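Local coordinates for TSR3 (Vulcanisaeta distributa, PDB 5APG), which probably transfers the 3-amino-3-carboxypropyl group of S-adenosylmethionine to N3 of an N1-methylpseudouridine in 16S ribosomal RNA, the last step in making the hypermodified nucleotide m1acp3-Psi, at residues 39-53 and 80-94. Numbering follows the deposited sequence.
Sequences PSGSIILDPTVKTPL and HTKFIRGKFIRRRLP. With EEM ([(3S)-3-amino-4-hydroxy-4-oxo-butyl]-[[(2S,3S,4R,5R)-5-(6-aminopurin-9-yl)-3,4-dihydroxy-oxolan-2-yl]methyl]-methyl-selanium), chain D.
Ile44 sets CD1 over the centre of one face of the Phe88 ring, 4.0 Å from its centroid, while Lys87 CG lies over the opposite face and Ser42 OG meets the ring edge in plane. This packing sits where strands 43-45 and 89-91 run parallel, the latter bordering the five-stranded SPOUT-fold sheet; Ile44 N donates to Ile89 O, and Arg91 N to Ile44 O. The Arg90 guanidinium has Val49 CG1 over a face and Asp46 at its edge: NE and NH2 both grip OD2, NH2 at 2.7 Å, a side-on salt bridge reached by a bend at chi3 (69°). Asp46 OD1 closes an Asx turn with Thr48 N and also accepts from Thr48 OG1. Pro47 CD covers one face of His80, whose ND1 is hydrogen-bonded to Ala76 O. Thr51 CG2 and Ile89 CG2 lie over opposite faces of the Arg91 guanidinium, each offset toward the rim; that of Arg92 carries Pro52 CB on one face and is salt-bridged to Glu161. Beyond the strands both segments line the cofactor pocket: one water links Leu45 O, His80 NE2 and the ribose O2' of the bound selenium analogue, and Leu93 N donates to adenine N1 at 3.0 Å, nearly straight at 167°.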
# COMPACT_ATOMS: atom_id res chain seq x y z
N PRO A 39 15.67 -0.17 -2.94
CA PRO A 39 16.61 -0.87 -2.05
C PRO A 39 16.35 -2.37 -1.92
O PRO A 39 15.24 -2.78 -1.60
CB PRO A 39 16.39 -0.17 -0.70
CG PRO A 39 15.05 0.48 -0.80
CD PRO A 39 14.90 0.87 -2.24
N SER A 40 17.38 -3.18 -2.17
CA SER A 40 17.26 -4.63 -1.99
C SER A 40 17.03 -4.97 -0.52
O SER A 40 17.59 -4.34 0.37
CB SER A 40 18.52 -5.34 -2.50
OG SER A 40 18.59 -5.29 -3.91
N GLY A 41 16.20 -5.98 -0.27
CA GLY A 41 15.96 -6.42 1.09
C GLY A 41 14.97 -5.55 1.83
O GLY A 41 14.72 -5.76 3.01
N SER A 42 14.41 -4.56 1.14
CA SER A 42 13.37 -3.73 1.72
C SER A 42 12.03 -4.45 1.65
O SER A 42 11.88 -5.41 0.90
CB SER A 42 13.27 -2.38 0.99
OG SER A 42 12.96 -2.55 -0.39
N ILE A 43 11.08 -4.00 2.46
CA ILE A 43 9.69 -4.36 2.25
C ILE A 43 9.21 -3.70 0.96
O ILE A 43 9.38 -2.49 0.80
CB ILE A 43 8.77 -3.89 3.41
CG1 ILE A 43 9.22 -4.49 4.75
CG2 ILE A 43 7.31 -4.24 3.12
CD1 ILE A 43 9.04 -5.99 4.83
N ILE A 44 8.63 -4.47 0.05
CA ILE A 44 7.94 -3.84 -1.07
C ILE A 44 6.45 -4.17 -0.99
O ILE A 44 6.05 -5.33 -0.82
CB ILE A 44 8.52 -4.25 -2.46
CG1 ILE A 44 8.00 -3.29 -3.54
CG2 ILE A 44 8.18 -5.71 -2.84
CD1 ILE A 44 8.65 -3.48 -4.91
N LEU A 45 5.63 -3.13 -1.04
CA LEU A 45 4.20 -3.34 -1.11
C LEU A 45 3.90 -3.95 -2.47
O LEU A 45 4.46 -3.54 -3.49
CB LEU A 45 3.43 -2.04 -0.90
CG LEU A 45 3.59 -1.40 0.49
CD1 LEU A 45 2.63 -0.24 0.64
CD2 LEU A 45 3.39 -2.42 1.60
N ASP A 46 3.04 -4.96 -2.48
CA ASP A 46 2.74 -5.69 -3.69
C ASP A 46 1.35 -6.29 -3.54
O ASP A 46 1.18 -7.26 -2.80
CB ASP A 46 3.79 -6.78 -3.95
CG ASP A 46 3.58 -7.51 -5.27
OD1 ASP A 46 2.46 -7.49 -5.83
OD2 ASP A 46 4.56 -8.12 -5.75
N PRO A 47 0.36 -5.70 -4.22
CA PRO A 47 -1.02 -6.18 -4.10
C PRO A 47 -1.26 -7.54 -4.75
O PRO A 47 -2.34 -8.10 -4.55
CB PRO A 47 -1.82 -5.08 -4.81
CG PRO A 47 -0.88 -4.57 -5.85
CD PRO A 47 0.48 -4.61 -5.19
N THR A 48 -0.29 -8.06 -5.50
CA THR A 48 -0.48 -9.32 -6.22
C THR A 48 -0.05 -10.56 -5.43
O THR A 48 -0.34 -11.68 -5.85
CB THR A 48 0.29 -9.34 -7.56
OG1 THR A 48 1.70 -9.41 -7.31
CG2 THR A 48 -0.03 -8.11 -8.40
N VAL A 49 0.66 -10.37 -4.32
CA VAL A 49 1.06 -11.51 -3.49
C VAL A 49 0.01 -11.74 -2.41
O VAL A 49 -0.86 -10.91 -2.19
CB VAL A 49 2.45 -11.31 -2.85
CG1 VAL A 49 3.51 -11.08 -3.93
CG2 VAL A 49 2.43 -10.15 -1.85
N LYS A 50 0.10 -12.88 -1.72
CA LYS A 50 -0.91 -13.26 -0.74
C LYS A 50 -0.45 -13.04 0.70
O LYS A 50 -1.24 -13.19 1.63
CB LYS A 50 -1.32 -14.72 -0.94
CG LYS A 50 -1.89 -15.02 -2.31
CD LYS A 50 -3.10 -14.14 -2.59
CE LYS A 50 -3.60 -14.33 -4.02
NZ LYS A 50 -2.83 -13.49 -4.99
N THR A 51 0.82 -12.71 0.87
CA THR A 51 1.41 -12.56 2.20
C THR A 51 1.17 -11.15 2.75
O THR A 51 1.74 -10.19 2.25
CB THR A 51 2.92 -12.84 2.17
OG1 THR A 51 3.18 -14.00 1.38
CG2 THR A 51 3.45 -13.05 3.58
N PRO A 52 0.33 -11.04 3.79
CA PRO A 52 0.01 -9.71 4.32
C PRO A 52 1.11 -9.13 5.21
O PRO A 52 1.78 -9.85 5.95
CB PRO A 52 -1.26 -9.96 5.13
CG PRO A 52 -1.13 -11.37 5.60
CD PRO A 52 -0.39 -12.11 4.51
N LEU A 53 1.26 -7.81 5.12
CA LEU A 53 2.13 -7.05 6.00
C LEU A 53 1.70 -7.22 7.45
O LEU A 53 0.51 -7.21 7.75
CB LEU A 53 2.11 -5.57 5.62
CG LEU A 53 3.16 -4.65 6.23
CD1 LEU A 53 4.50 -4.82 5.51
CD2 LEU A 53 2.69 -3.20 6.20
N HIS A 80 3.83 -5.83 -11.37
CA HIS A 80 4.33 -6.49 -10.17
C HIS A 80 4.71 -7.95 -10.42
O HIS A 80 5.68 -8.44 -9.85
CB HIS A 80 3.31 -6.41 -9.03
CG HIS A 80 3.20 -5.06 -8.41
ND1 HIS A 80 2.38 -4.07 -8.92
CD2 HIS A 80 3.81 -4.52 -7.33
CE1 HIS A 80 2.50 -2.98 -8.18
NE2 HIS A 80 3.35 -3.23 -7.21
N THR A 81 3.96 -8.64 -11.27
CA THR A 81 4.23 -10.06 -11.49
C THR A 81 5.47 -10.28 -12.35
O THR A 81 6.17 -11.27 -12.19
CB THR A 81 3.02 -10.77 -12.15
OG1 THR A 81 2.67 -10.10 -13.37
CG2 THR A 81 1.82 -10.77 -11.21
N LYS A 82 5.75 -9.34 -13.25
CA LYS A 82 6.83 -9.56 -14.21
C LYS A 82 8.17 -8.93 -13.82
O LYS A 82 9.21 -9.36 -14.32
CB LYS A 82 6.41 -9.04 -15.59
CG LYS A 82 5.26 -9.82 -16.22
CD LYS A 82 5.29 -9.74 -17.75
CE LYS A 82 5.24 -8.31 -18.24
NZ LYS A 82 4.95 -8.24 -19.70
N PHE A 83 8.17 -7.93 -12.94
CA PHE A 83 9.40 -7.16 -12.74
C PHE A 83 10.00 -7.15 -11.33
O PHE A 83 11.03 -6.53 -11.11
CB PHE A 83 9.18 -5.72 -13.19
CG PHE A 83 8.83 -5.59 -14.65
CD1 PHE A 83 9.83 -5.63 -15.61
CD2 PHE A 83 7.52 -5.44 -15.05
CE1 PHE A 83 9.51 -5.52 -16.96
CE2 PHE A 83 7.20 -5.32 -16.39
CZ PHE A 83 8.20 -5.36 -17.35
N ILE A 84 9.38 -7.83 -10.37
CA ILE A 84 10.01 -7.94 -9.05
C ILE A 84 10.10 -9.39 -8.59
O ILE A 84 9.10 -10.04 -8.28
CB ILE A 84 9.30 -7.08 -7.98
CG1 ILE A 84 7.79 -7.29 -7.99
CG2 ILE A 84 9.60 -5.60 -8.20
CD1 ILE A 84 7.06 -6.45 -6.97
N ARG A 85 11.33 -9.90 -8.55
CA ARG A 85 11.60 -11.28 -8.18
C ARG A 85 12.81 -11.39 -7.25
O ARG A 85 13.91 -10.97 -7.60
CB ARG A 85 11.85 -12.13 -9.43
CG ARG A 85 10.60 -12.58 -10.16
CD ARG A 85 10.84 -12.57 -11.67
NE ARG A 85 9.66 -12.97 -12.43
CZ ARG A 85 9.70 -13.79 -13.47
NH1 ARG A 85 10.85 -14.30 -13.89
NH2 ARG A 85 8.58 -14.11 -14.11
N GLY A 86 12.60 -11.93 -6.05
CA GLY A 86 13.69 -12.25 -5.15
C GLY A 86 14.33 -11.08 -4.41
O GLY A 86 14.81 -11.23 -3.29
N LYS A 87 14.34 -9.91 -5.05
CA LYS A 87 15.06 -8.74 -4.55
C LYS A 87 14.46 -8.17 -3.26
O LYS A 87 15.16 -7.56 -2.45
CB LYS A 87 15.08 -7.68 -5.65
CG LYS A 87 15.61 -6.30 -5.27
CD LYS A 87 15.74 -5.43 -6.52
CE LYS A 87 16.08 -3.98 -6.21
NZ LYS A 87 17.43 -3.79 -5.61
N PHE A 88 13.16 -8.38 -3.06
CA PHE A 88 12.43 -7.73 -1.98
C PHE A 88 11.73 -8.70 -1.03
O PHE A 88 11.63 -9.90 -1.29
CB PHE A 88 11.35 -6.80 -2.55
CG PHE A 88 11.87 -5.79 -3.53
CD1 PHE A 88 12.43 -4.61 -3.09
CD2 PHE A 88 11.77 -6.02 -4.89
CE1 PHE A 88 12.90 -3.67 -4.00
CE2 PHE A 88 12.23 -5.09 -5.80
CZ PHE A 88 12.80 -3.91 -5.35
N ILE A 89 11.24 -8.15 0.08
CA ILE A 89 10.29 -8.84 0.93
C ILE A 89 8.89 -8.36 0.54
O ILE A 89 8.45 -7.28 0.95
CB ILE A 89 10.56 -8.60 2.43
CG1 ILE A 89 11.94 -9.15 2.80
CG2 ILE A 89 9.49 -9.26 3.28
CD1 ILE A 89 12.48 -8.63 4.11
N ARG A 90 8.21 -9.17 -0.27
CA ARG A 90 6.96 -8.77 -0.90
C ARG A 90 5.77 -9.00 0.01
O ARG A 90 5.55 -10.12 0.48
CB ARG A 90 6.77 -9.52 -2.22
CG ARG A 90 7.90 -9.32 -3.22
CD ARG A 90 7.80 -10.30 -4.39
NE ARG A 90 6.67 -10.00 -5.26
CZ ARG A 90 6.40 -10.66 -6.38
NH1 ARG A 90 7.19 -11.65 -6.77
NH2 ARG A 90 5.35 -10.32 -7.12
N ARG A 91 5.00 -7.95 0.27
CA ARG A 91 3.85 -8.03 1.16
C ARG A 91 2.65 -7.27 0.60
O ARG A 91 2.78 -6.13 0.16
CB ARG A 91 4.20 -7.47 2.55
CG ARG A 91 5.26 -8.26 3.31
CD ARG A 91 4.77 -9.68 3.66
NE ARG A 91 5.74 -10.41 4.48
CZ ARG A 91 6.70 -11.20 4.00
NH1 ARG A 91 6.84 -11.36 2.68
NH2 ARG A 91 7.53 -11.82 4.83
N ARG A 92 1.48 -7.90 0.62
CA ARG A 92 0.25 -7.17 0.33
C ARG A 92 -0.18 -6.49 1.62
O ARG A 92 0.29 -6.83 2.70
CB ARG A 92 -0.87 -8.08 -0.19
CG ARG A 92 -1.39 -9.11 0.83
CD ARG A 92 -2.68 -9.76 0.32
NE ARG A 92 -3.22 -10.80 1.20
CZ ARG A 92 -4.04 -10.57 2.22
NH1 ARG A 92 -4.41 -9.33 2.52
NH2 ARG A 92 -4.49 -11.58 2.95
N LEU A 93 -1.06 -5.50 1.50
CA LEU A 93 -1.67 -4.94 2.69
C LEU A 93 -2.82 -5.83 3.11
O LEU A 93 -3.49 -6.42 2.27
CB LEU A 93 -2.15 -3.51 2.45
CG LEU A 93 -1.04 -2.47 2.31
CD1 LEU A 93 -1.65 -1.18 1.81
CD2 LEU A 93 -0.34 -2.26 3.65
N PRO A 94 -3.06 -5.93 4.42
CA PRO A 94 -4.30 -6.55 4.89
C PRO A 94 -5.49 -5.76 4.38
O PRO A 94 -5.34 -4.58 4.03
CB PRO A 94 -4.19 -6.49 6.42
CG PRO A 94 -3.14 -5.48 6.70
CD PRO A 94 -2.19 -5.51 5.54
C2 EEM D . -0.40 -3.64 -1.36
N3 EEM D . -0.08 -2.52 -1.93
C4 EEM D . -1.02 -1.67 -2.30
C1' EEM D . 0.20 0.32 -3.25
C2' EEM D . 0.89 -0.46 -4.40
C3' EEM D . 0.32 0.12 -5.53
C4' EEM D . 0.09 1.43 -5.31
C5' EEM D . -1.17 1.94 -5.89
O EEM D . -2.42 6.97 -5.81
C EEM D . -2.64 7.11 -6.98
OXT EEM D . -2.45 8.18 -7.53
CA EEM D . -3.12 5.94 -7.81
N EEM D . -3.49 6.43 -9.11
CB EEM D . -1.95 4.96 -7.88
CG EEM D . -2.32 3.58 -8.36
SE EEM D . -0.95 2.25 -7.80
CE EEM D . -1.30 0.54 -8.64
O4' EEM D . -0.18 1.44 -3.72
O3' EEM D . 1.07 -0.20 -6.76
O2' EEM D . 2.25 -0.02 -4.29
N9 EEM D . -1.01 -0.47 -2.90
C8 EEM D . -2.27 -0.11 -3.02
N7 EEM D . -3.08 -1.03 -2.54
C5 EEM D . -2.33 -2.03 -2.07
N1 EEM D . -1.63 -4.04 -1.11
C6 EEM D . -2.63 -3.28 -1.45
N6 EEM D . -3.97 -3.67 -1.21
O HOH W 1 4.16 -1.61 -5.20
O HOH W 2 -4.04 -13.86 1.08
O HOH W 3 4.81 -12.67 -0.61
O HOH W 4 4.33 -10.03 7.16